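Local coordinates for extracellular solute-binding protein, family 1 (Trichodesmium erythraeum IMS101, PDB 6G7N) that binds ferric iron and probably delivers it, as the solute-binding component, to an ABC transporter for iron uptake, at residues Asn4-Arg9 against Asp37-Arg42; Glu46-Pro51 against Val239-Asn244; Ala52-Thr57 against Lys250-Leu255. One frame throughout, in Å; residues are numbered along the deposited sequence.

Contact 1: residues Asn4-Arg9 against Asp37-Arg42; sequences NLYSSR and DKLIER
L39 lies over the backbone at the end of strand 2-7, L39 CD1 being set 3.4 Å from S7 C and 3.6 Å from S8 N. The other methyl, CD2, reaches the aromatic ring of Y6, 4.1 Å from CD2 of the tyrosine. One leucine thus covers both the peptide link between the serines and part of the ring. One turn further along helix 36-46, R42 crosses that ring at about a right angle. Its chain is extended from CG to NE, with CG anti to the backbone N (chi1 172°), which carries NE to 3.8 Å from Y6 CE2; the ring and guanidinium planes are 68° apart. This is helix-on-sheet packing in the N-terminal lobe of a periplasmic-binding-protein fold, the helix running at 135° to the strand. E46 holds both the Y6 hydroxyl and R42 NE: the phenol OH hydrogen-bonds to OE1, while NE makes a salt bridge with OE2. A valine in place of Y6 would probably leave a gap beside L39 and R42 and deprive E46 of its phenol partner. At the strand's last residue, S7 OG accepts a hydrogen bond from R9 N (2.9 Å), an ST turn that shapes the chain where S8 and R9 enter the ligand pocket.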
loop_
_atom_site.group_PDB
_atom_site.type_symbol
_atom_site.label_atom_id
_atom_site.label_comp_id
_atom_site.label_asym_id
_atom_site.label_seq_id
_atom_site.Cartn_x
_atom_site.Cartn_y
_atom_site.Cartn_z
ATOM N N ASN A 4 1.402 -12.573 -20.147
ATOM C CA ASN A 4 0.296 -12.899 -19.261
ATOM C C ASN A 4 0.507 -12.206 -17.922
ATOM O O ASN A 4 1.415 -12.569 -17.165
ATOM C CB ASN A 4 0.201 -14.409 -19.107
ATOM C CG ASN A 4 -0.041 -15.097 -20.427
ATOM O OD1 ASN A 4 -0.937 -14.708 -21.165
ATOM N ND2 ASN A 4 0.773 -16.101 -20.738
ATOM N N LEU A 5 -0.347 -11.212 -17.672
ATOM C CA LEU A 5 -0.323 -10.409 -16.448
ATOM C C LEU A 5 -1.343 -10.952 -15.464
ATOM O O LEU A 5 -2.548 -10.881 -15.731
ATOM C CB LEU A 5 -0.662 -8.975 -16.815
ATOM C CG LEU A 5 -0.843 -7.993 -15.654
ATOM C CD1 LEU A 5 0.367 -7.893 -14.729
ATOM C CD2 LEU A 5 -1.263 -6.605 -16.146
ATOM N N TYR A 6 -0.858 -11.511 -14.353
ATOM C CA TYR A 6 -1.725 -11.971 -13.240
ATOM C C TYR A 6 -1.717 -10.835 -12.216
ATOM O O TYR A 6 -0.696 -10.539 -11.611
ATOM C CB TYR A 6 -1.163 -13.232 -12.601
ATOM C CG TYR A 6 -1.428 -14.545 -13.311
ATOM C CD1 TYR A 6 -1.314 -14.678 -14.689
ATOM C CD2 TYR A 6 -1.707 -15.682 -12.565
ATOM C CE1 TYR A 6 -1.520 -15.905 -15.310
ATOM C CE2 TYR A 6 -1.887 -16.911 -13.163
ATOM C CZ TYR A 6 -1.800 -17.030 -14.535
ATOM O OH TYR A 6 -1.972 -18.273 -15.116
ATOM N N SER A 7 -2.851 -10.159 -12.045
ATOM C CA SER A 7 -2.898 -8.959 -11.202
ATOM C C SER A 7 -4.152 -8.896 -10.353
ATOM O O SER A 7 -5.256 -9.181 -10.824
ATOM C CB SER A 7 -2.837 -7.700 -12.055
ATOM O OG SER A 7 -2.893 -6.547 -11.235
ATOM N N SER A 8 -3.965 -8.462 -9.108
ATOM C CA SER A 8 -5.084 -8.067 -8.242
ATOM C C SER A 8 -5.353 -6.551 -8.220
ATOM O O SER A 8 -6.222 -6.073 -7.486
ATOM C CB SER A 8 -4.826 -8.574 -6.819
ATOM O OG SER A 8 -3.726 -7.908 -6.226
ATOM N N ARG A 9 -4.564 -5.806 -8.995
ATOM C CA ARG A 9 -4.434 -4.330 -8.896
ATOM C C ARG A 9 -4.928 -3.605 -10.154
ATOM O O ARG A 9 -4.782 -2.383 -10.283
ATOM C CB ARG A 9 -2.941 -4.021 -8.573
ATOM C CG ARG A 9 -2.445 -2.554 -8.533
ATOM C CD ARG A 9 -3.226 -1.606 -7.636
ATOM N NE ARG A 9 -2.677 -0.253 -7.680
ATOM C CZ ARG A 9 -2.869 0.587 -8.690
ATOM N NH1 ARG A 9 -3.626 0.259 -9.720
ATOM N NH2 ARG A 9 -2.290 1.788 -8.658
ATOM N N ASP A 37 -3.676 -13.012 -2.664
ATOM C CA ASP A 37 -3.213 -14.266 -2.077
ATOM C C ASP A 37 -3.680 -15.481 -2.868
ATOM O O ASP A 37 -2.956 -16.480 -2.978
ATOM C CB ASP A 37 -3.641 -14.359 -0.599
ATOM N N LYS A 38 -4.850 -15.357 -3.497
ATOM C CA LYS A 38 -5.369 -16.390 -4.389
ATOM C C LYS A 38 -4.544 -16.535 -5.655
ATOM O O LYS A 38 -4.293 -17.653 -6.106
ATOM C CB LYS A 38 -6.826 -16.105 -4.758
ATOM C CG LYS A 38 -7.784 -16.319 -3.606
ATOM C CD LYS A 38 -7.916 -17.785 -3.183
ATOM C CE LYS A 38 -8.472 -18.684 -4.283
ATOM N NZ LYS A 38 -8.652 -20.101 -3.836
ATOM N N LEU A 39 -4.068 -15.417 -6.197
ATOM C CA LEU A 39 -3.168 -15.476 -7.361
ATOM C C LEU A 39 -1.843 -16.122 -7.033
ATOM O O LEU A 39 -1.312 -16.871 -7.844
ATOM C CB LEU A 39 -2.938 -14.103 -7.986
ATOM C CG LEU A 39 -4.115 -13.477 -8.707
ATOM C CD1 LEU A 39 -3.795 -12.050 -9.085
ATOM C CD2 LEU A 39 -4.475 -14.271 -9.949
ATOM N N ILE A 40 -1.295 -15.830 -5.847
ATOM C CA ILE A 40 -0.032 -16.468 -5.428
ATOM C C ILE A 40 -0.238 -17.981 -5.390
ATOM O O ILE A 40 0.578 -18.729 -5.944
ATOM C CB ILE A 40 0.481 -15.926 -4.084
ATOM C CG1 ILE A 40 0.890 -14.466 -4.244
ATOM C CG2 ILE A 40 1.650 -16.757 -3.578
ATOM C CD1 ILE A 40 1.110 -13.743 -2.939
ATOM N N GLU A 41 -1.333 -18.411 -4.754
ATOM C CA GLU A 41 -1.674 -19.811 -4.647
ATOM C C GLU A 41 -1.867 -20.422 -6.030
ATOM O O GLU A 41 -1.408 -21.524 -6.302
ATOM C CB GLU A 41 -2.923 -19.967 -3.746
ATOM N N ARG A 42 -2.550 -19.716 -6.918
ATOM C CA ARG A 42 -2.751 -20.212 -8.288
ATOM C C ARG A 42 -1.434 -20.418 -9.035
ATOM O O ARG A 42 -1.243 -21.424 -9.686
ATOM C CB ARG A 42 -3.679 -19.269 -9.061
ATOM C CG ARG A 42 -3.807 -19.592 -10.541
ATOM C CD ARG A 42 -4.815 -18.697 -11.208
ATOM N NE ARG A 42 -4.967 -18.993 -12.632
ATOM C CZ ARG A 42 -5.943 -18.524 -13.416
ATOM N NH1 ARG A 42 -6.896 -17.735 -12.939
ATOM N NH2 ARG A 42 -5.962 -18.844 -14.704
#

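Contact 2: residues Glu46-Pro51 against Val239-Asn244; sequences EGANSP and VKNAPN
N241 and P243 have the most surface buried in this contact, each meeting backbone atoms of the 46-51 loop. N241 directs its amide at the turn that follows helix 36-46: OD1 is 3.7 Å from A48 CA and 3.6 Å from G47 O. N241 OD1 and G47 O are both carbonyl oxygens, so their approach is not a hydrogen bond, and the asparagine is held here by packing. Its CG stands anti to the carbonyl carbon (chi1 -56°), which brings the amide across to A48.

P243 meets P51 at the other end. The pyrrolidine ring presents CG and CD to the carbonyl of P51, and P243 CD lies 3.3 Å from P51 O. That oxygen also accepts a hydrogen bond from N4 ND2, so a polar partner and an apolar ring share it. S50 O extends the same surface, 4.2 Å from P243 CD.

Each loop is braced internally. S50 OG donates to E46 OE1 over 2.7 Å, meeting the oxygen nearly along its C-O axis, and G47, with positive phi, turns the chain out of the helix; N49 N and S50 N then bond back to E46 O and G47 O. Across the contact, a type I beta turn runs from V239 to A242, closed by A242 N to V239 O at 3.0 Å. N244 completes its loop as the N-cap of helix 245-255, its OD1 accepting from G247 N. The arrangement is a loop-loop junction in an alpha/beta lobe: a helix-to-strand connection packed against a strand-to-helix connection.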
loop_
_atom_site.group_PDB
_atom_site.type_symbol
_atom_site.label_atom_id
_atom_site.label_comp_id
_atom_site.label_asym_id
_atom_site.label_seq_id
_atom_site.Cartn_x
_atom_site.Cartn_y
_atom_site.Cartn_z
ATOM N N GLU A 46 0.114 -23.984 -10.239
ATOM C CA GLU A 46 0.392 -24.171 -11.671
ATOM C C GLU A 46 1.862 -24.568 -11.895
ATOM O O GLU A 46 2.189 -25.229 -12.879
ATOM C CB GLU A 46 0.003 -22.919 -12.504
ATOM C CG GLU A 46 -1.504 -22.628 -12.635
ATOM C CD GLU A 46 -1.844 -21.265 -13.257
ATOM O OE1 GLU A 46 -0.923 -20.446 -13.477
ATOM O OE2 GLU A 46 -3.055 -21.005 -13.534
ATOM N N GLY A 47 2.749 -24.136 -10.993
ATOM C CA GLY A 47 4.151 -24.550 -10.997
ATOM C C GLY A 47 4.863 -24.246 -12.294
ATOM O O GLY A 47 4.678 -23.175 -12.907
ATOM N N ALA A 48 5.658 -25.211 -12.744
ATOM C CA ALA A 48 6.380 -25.075 -14.001
ATOM C C ALA A 48 5.450 -24.983 -15.225
ATOM O O ALA A 48 5.888 -24.589 -16.303
ATOM C CB ALA A 48 7.343 -26.236 -14.171
ATOM N N ASN A 49 4.173 -25.343 -15.068
ATOM C CA ASN A 49 3.201 -25.217 -16.163
ATOM C C ASN A 49 2.498 -23.864 -16.187
ATOM O O ASN A 49 1.684 -23.622 -17.075
ATOM C CB ASN A 49 2.169 -26.364 -16.123
ATOM C CG ASN A 49 2.816 -27.730 -16.224
ATOM O OD1 ASN A 49 3.553 -28.001 -17.168
ATOM N ND2 ASN A 49 2.598 -28.568 -15.222
ATOM N N SER A 50 2.819 -22.955 -15.266
ATOM C CA SER A 50 2.106 -21.676 -15.247
ATOM C C SER A 50 2.424 -20.802 -16.474
ATOM O O SER A 50 3.602 -20.598 -16.807
ATOM C CB SER A 50 2.452 -20.862 -14.013
ATOM O OG SER A 50 1.653 -19.683 -13.982
ATOM N N PRO A 51 1.391 -20.235 -17.114
ATOM C CA PRO A 51 1.656 -19.259 -18.181
ATOM C C PRO A 51 1.990 -17.855 -17.661
ATOM O O PRO A 51 2.315 -16.995 -18.463
ATOM C CB PRO A 51 0.343 -19.210 -18.975
ATOM C CG PRO A 51 -0.696 -19.709 -18.029
ATOM C CD PRO A 51 -0.043 -20.572 -16.994
ATOM N N VAL A 239 7.521 -13.498 -13.086
ATOM C CA VAL A 239 7.242 -14.832 -12.540
ATOM C C VAL A 239 8.357 -15.827 -12.874
ATOM O O VAL A 239 8.947 -15.767 -13.970
ATOM C CB VAL A 239 5.848 -15.289 -13.013
ATOM C CG1 VAL A 239 5.526 -16.716 -12.604
ATOM C CG2 VAL A 239 4.778 -14.330 -12.498
ATOM N N LYS A 240 8.610 -16.766 -11.956
ATOM C CA LYS A 240 9.709 -17.722 -12.052
ATOM C C LYS A 240 9.749 -18.436 -13.380
ATOM O O LYS A 240 10.823 -18.526 -13.998
ATOM C CB LYS A 240 9.625 -18.720 -10.910
ATOM C CG LYS A 240 10.728 -19.774 -10.950
ATOM C CD LYS A 240 10.838 -20.563 -9.670
ATOM C CE LYS A 240 11.735 -19.879 -8.660
ATOM N NZ LYS A 240 11.664 -20.549 -7.329
ATOM N N ASN A 241 8.617 -18.922 -13.853
ATOM C CA ASN A 241 8.733 -19.687 -15.112
ATOM C C ASN A 241 8.192 -18.947 -16.310
ATOM O O ASN A 241 7.805 -19.564 -17.278
ATOM C CB ASN A 241 8.157 -21.099 -14.983
ATOM C CG ASN A 241 8.791 -21.882 -13.847
ATOM O OD1 ASN A 241 8.160 -22.092 -12.787
ATOM N ND2 ASN A 241 10.045 -22.289 -14.031
ATOM N N ALA A 242 8.254 -17.617 -16.278
ATOM C CA ALA A 242 7.663 -16.799 -17.304
ATOM C C ALA A 242 7.961 -17.328 -18.704
ATOM O O ALA A 242 9.130 -17.467 -19.074
ATOM C CB ALA A 242 8.191 -15.391 -17.198
ATOM N N PRO A 243 6.915 -17.591 -19.499
ATOM C CA PRO A 243 7.180 -18.013 -20.878
ATOM C C PRO A 243 7.775 -16.932 -21.775
ATOM O O PRO A 243 8.422 -17.244 -22.774
ATOM C CB PRO A 243 5.820 -18.476 -21.394
ATOM C CG PRO A 243 4.812 -18.002 -20.442
ATOM C CD PRO A 243 5.488 -17.694 -19.140
ATOM N N ASN A 244 7.548 -15.668 -21.430
ATOM C CA ASN A 244 8.100 -14.527 -22.182
ATOM C C ASN A 244 8.799 -13.584 -21.211
ATOM O O ASN A 244 8.335 -12.473 -20.914
ATOM C CB ASN A 244 6.997 -13.795 -22.927
ATOM C CG ASN A 244 7.535 -12.789 -23.920
ATOM O OD1 ASN A 244 8.754 -12.566 -24.015
ATOM N ND2 ASN A 244 6.627 -12.182 -24.688
#

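Contact 3: residues Ala52-Thr57 against Lys250-Leu255; sequences ADVFMT and KFLEYL
Helix 245-255 packs on the sheet of this alpha/beta lobe, and strand 54-58 meets it with alternate residues: V54 and M56 point toward the helix, whereas F55 between them points away. The axes of segments 54-57 and 250-255 approach to 10.5 Å, with 38° between their directions. V54 divides its methyls between two helical residues. CG1 meets L252 CD2 at 4.0 Å, the two side chains sliding past each other in opposite directions, while CG2 approaches F251 CD2 at 4.3 Å.

M56 runs out from the strand and bends at its last torsion (chi3 78°), which turns CE toward L255; there the two side chains meet tip to tip, M56 CE 3.8 Å from L255 CD1. Its sulfur comes to the edge of the F251 ring, near the ring plane, with SD 4.2 Å from CE2. One face of the F251 ring is overlaid toward the rim by L255 CG, 4.2 Å above the plane. The helix thereby offers a ring edge and a leucine methyl to the same thioether. No hydrogen bond links the segments; the contact is entirely apolar and buried.

F251 also packs edge-to-face with F21 of helix 15-25, and F98 of strand 96-108 touches M56, L252 and L255. On the other side of the strand, F55 packs against L39, I40 and I43 of helix 36-46.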
loop_
_atom_site.group_PDB
_atom_site.type_symbol
_atom_site.label_atom_id
_atom_site.label_comp_id
_atom_site.label_asym_id
_atom_site.label_seq_id
_atom_site.Cartn_x
_atom_site.Cartn_y
_atom_site.Cartn_z
ATOM N N ALA A 52 1.908 -17.619 -16.357
ATOM C CA ALA A 52 2.085 -16.263 -15.845
ATOM C C ALA A 52 3.471 -15.710 -16.176
ATOM O O ALA A 52 4.497 -16.363 -15.977
ATOM C CB ALA A 52 1.843 -16.224 -14.341
ATOM N N ASP A 53 3.488 -14.464 -16.653
ATOM C CA ASP A 53 4.731 -13.731 -16.936
ATOM C C ASP A 53 5.039 -12.672 -15.885
ATOM O O ASP A 53 6.186 -12.500 -15.474
ATOM C CB ASP A 53 4.653 -13.032 -18.294
ATOM C CG ASP A 53 4.747 -13.996 -19.459
ATOM O OD1 ASP A 53 5.785 -14.708 -19.541
ATOM O OD2 ASP A 53 3.819 -14.007 -20.308
ATOM N N VAL A 54 4.018 -11.899 -15.522
ATOM C CA VAL A 54 4.139 -10.807 -14.531
ATOM C C VAL A 54 3.072 -11.017 -13.476
ATOM O O VAL A 54 1.919 -11.341 -13.806
ATOM C CB VAL A 54 3.949 -9.434 -15.200
ATOM C CG1 VAL A 54 3.962 -8.311 -14.171
ATOM C CG2 VAL A 54 5.008 -9.201 -16.255
ATOM N N PHE A 55 3.448 -10.825 -12.216
ATOM C CA PHE A 55 2.512 -10.857 -11.070
ATOM C C PHE A 55 2.510 -9.442 -10.478
ATOM O O PHE A 55 3.567 -8.897 -10.182
ATOM C CB PHE A 55 2.965 -11.889 -10.022
ATOM C CG PHE A 55 2.214 -11.792 -8.726
ATOM C CD1 PHE A 55 0.855 -12.074 -8.671
ATOM C CD2 PHE A 55 2.840 -11.348 -7.556
ATOM C CE1 PHE A 55 0.148 -11.947 -7.503
ATOM C CE2 PHE A 55 2.126 -11.264 -6.375
ATOM C CZ PHE A 55 0.784 -11.563 -6.352
ATOM N N MET A 56 1.309 -8.891 -10.291
ATOM C CA MET A 56 1.144 -7.595 -9.628
ATOM C C MET A 56 0.106 -7.663 -8.527
ATOM O O MET A 56 -0.937 -8.327 -8.660
ATOM C CB MET A 56 0.745 -6.496 -10.607
ATOM C CG MET A 56 1.816 -6.191 -11.615
ATOM S SD MET A 56 1.518 -4.789 -12.679
ATOM C CE MET A 56 1.932 -3.470 -11.564
ATOM N N THR A 57 0.368 -6.936 -7.442
ATOM C CA THR A 57 -0.552 -6.889 -6.309
ATOM C C THR A 57 -0.269 -5.651 -5.500
ATOM O O THR A 57 0.538 -4.815 -5.890
ATOM C CB THR A 57 -0.492 -8.198 -5.493
ATOM O OG1 THR A 57 -1.611 -8.289 -4.606
ATOM C CG2 THR A 57 0.797 -8.316 -4.670
ATOM N N LYS A 250 10.232 -5.944 -20.346
ATOM C CA LYS A 250 9.805 -4.734 -21.078
ATOM C C LYS A 250 8.591 -4.094 -20.421
ATOM O O LYS A 250 8.481 -2.843 -20.397
ATOM C CB LYS A 250 9.496 -5.050 -22.539
ATOM C CG LYS A 250 10.718 -5.311 -23.412
ATOM C CD LYS A 250 10.324 -5.518 -24.875
ATOM C CE LYS A 250 11.535 -5.726 -25.791
ATOM N NZ LYS A 250 11.162 -5.811 -27.231
ATOM N N PHE A 251 7.663 -4.909 -19.943
ATOM C CA PHE A 251 6.479 -4.362 -19.292
ATOM C C PHE A 251 6.833 -3.635 -17.999
ATOM O O PHE A 251 6.372 -2.487 -17.803
ATOM C CB PHE A 251 5.463 -5.477 -19.045
ATOM C CG PHE A 251 4.154 -4.965 -18.500
ATOM C CD1 PHE A 251 3.301 -4.225 -19.295
ATOM C CD2 PHE A 251 3.778 -5.204 -17.190
ATOM C CE1 PHE A 251 2.098 -3.727 -18.818
ATOM C CE2 PHE A 251 2.569 -4.729 -16.699
ATOM C CZ PHE A 251 1.730 -3.997 -17.509
ATOM N N LEU A 252 7.640 -4.250 -17.144
ATOM C CA LEU A 252 8.041 -3.548 -15.919
ATOM C C LEU A 252 8.760 -2.245 -16.223
ATOM O O LEU A 252 8.520 -1.213 -15.576
ATOM C CB LEU A 252 8.904 -4.437 -15.030
ATOM C CG LEU A 252 8.281 -5.753 -14.539
ATOM C CD1 LEU A 252 9.184 -6.343 -13.487
ATOM C CD2 LEU A 252 6.845 -5.551 -14.009
ATOM N N GLU A 253 9.651 -2.271 -17.208
ATOM C CA GLU A 253 10.372 -1.047 -17.568
ATOM C C GLU A 253 9.411 0.012 -18.102
ATOM O O GLU A 253 9.552 1.197 -17.792
ATOM C CB GLU A 253 11.476 -1.349 -18.550
ATOM C CG GLU A 253 12.608 -2.125 -17.915
ATOM C CD GLU A 253 13.756 -2.491 -18.847
ATOM O OE1 GLU A 253 13.560 -2.545 -20.076
ATOM O OE2 GLU A 253 14.856 -2.806 -18.327
ATOM N N TYR A 254 8.433 -0.390 -18.915
ATOM C CA TYR A 254 7.440 0.556 -19.395
ATOM C C TYR A 254 6.694 1.231 -18.245
ATOM O O TYR A 254 6.407 2.432 -18.298
ATOM C CB TYR A 254 6.481 -0.170 -20.352
ATOM C CG TYR A 254 5.252 0.643 -20.626
ATOM C CD1 TYR A 254 5.281 1.776 -21.428
ATOM C CD2 TYR A 254 4.047 0.336 -19.979
ATOM C CE1 TYR A 254 4.132 2.553 -21.596
ATOM C CE2 TYR A 254 2.934 1.101 -20.134
ATOM C CZ TYR A 254 2.972 2.207 -20.925
ATOM O OH TYR A 254 1.846 3.008 -21.011
ATOM N N LEU A 255 6.408 0.478 -17.178
ATOM C CA LEU A 255 5.661 1.032 -16.053
ATOM C C LEU A 255 6.345 2.181 -15.336
ATOM O O LEU A 255 5.650 2.947 -14.649
ATOM C CB LEU A 255 5.292 -0.051 -15.047
ATOM C CG LEU A 255 4.245 -1.076 -15.503
ATOM C CD1 LEU A 255 4.079 -2.112 -14.399
ATOM C CD2 LEU A 255 2.925 -0.433 -15.823
#

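Overall arrangement
Contacts 1 and 3 engage adjacent parallel strands, 2-7 and 54-58, of one sheet; their centres, like those of contacts 1 and 2, are about 12 Å apart. Contact 2 joins the loops at one end of these strands, and D53 ties it to the rest: OD1 accepts from N244 N (2.8 Å), and OD2 from N4 N (2.8 Å). At the other strand ends, S8 OG and T57 OG1 are hydrogen-bonded at 2.7 Å, and both residues belong to the D-glutamate pocket. R9 borders D-glutamate and D-alanine alike. The ferric ion lies beside this pocket, held by Y141, Y197 and Y198, which also line both ligand sites.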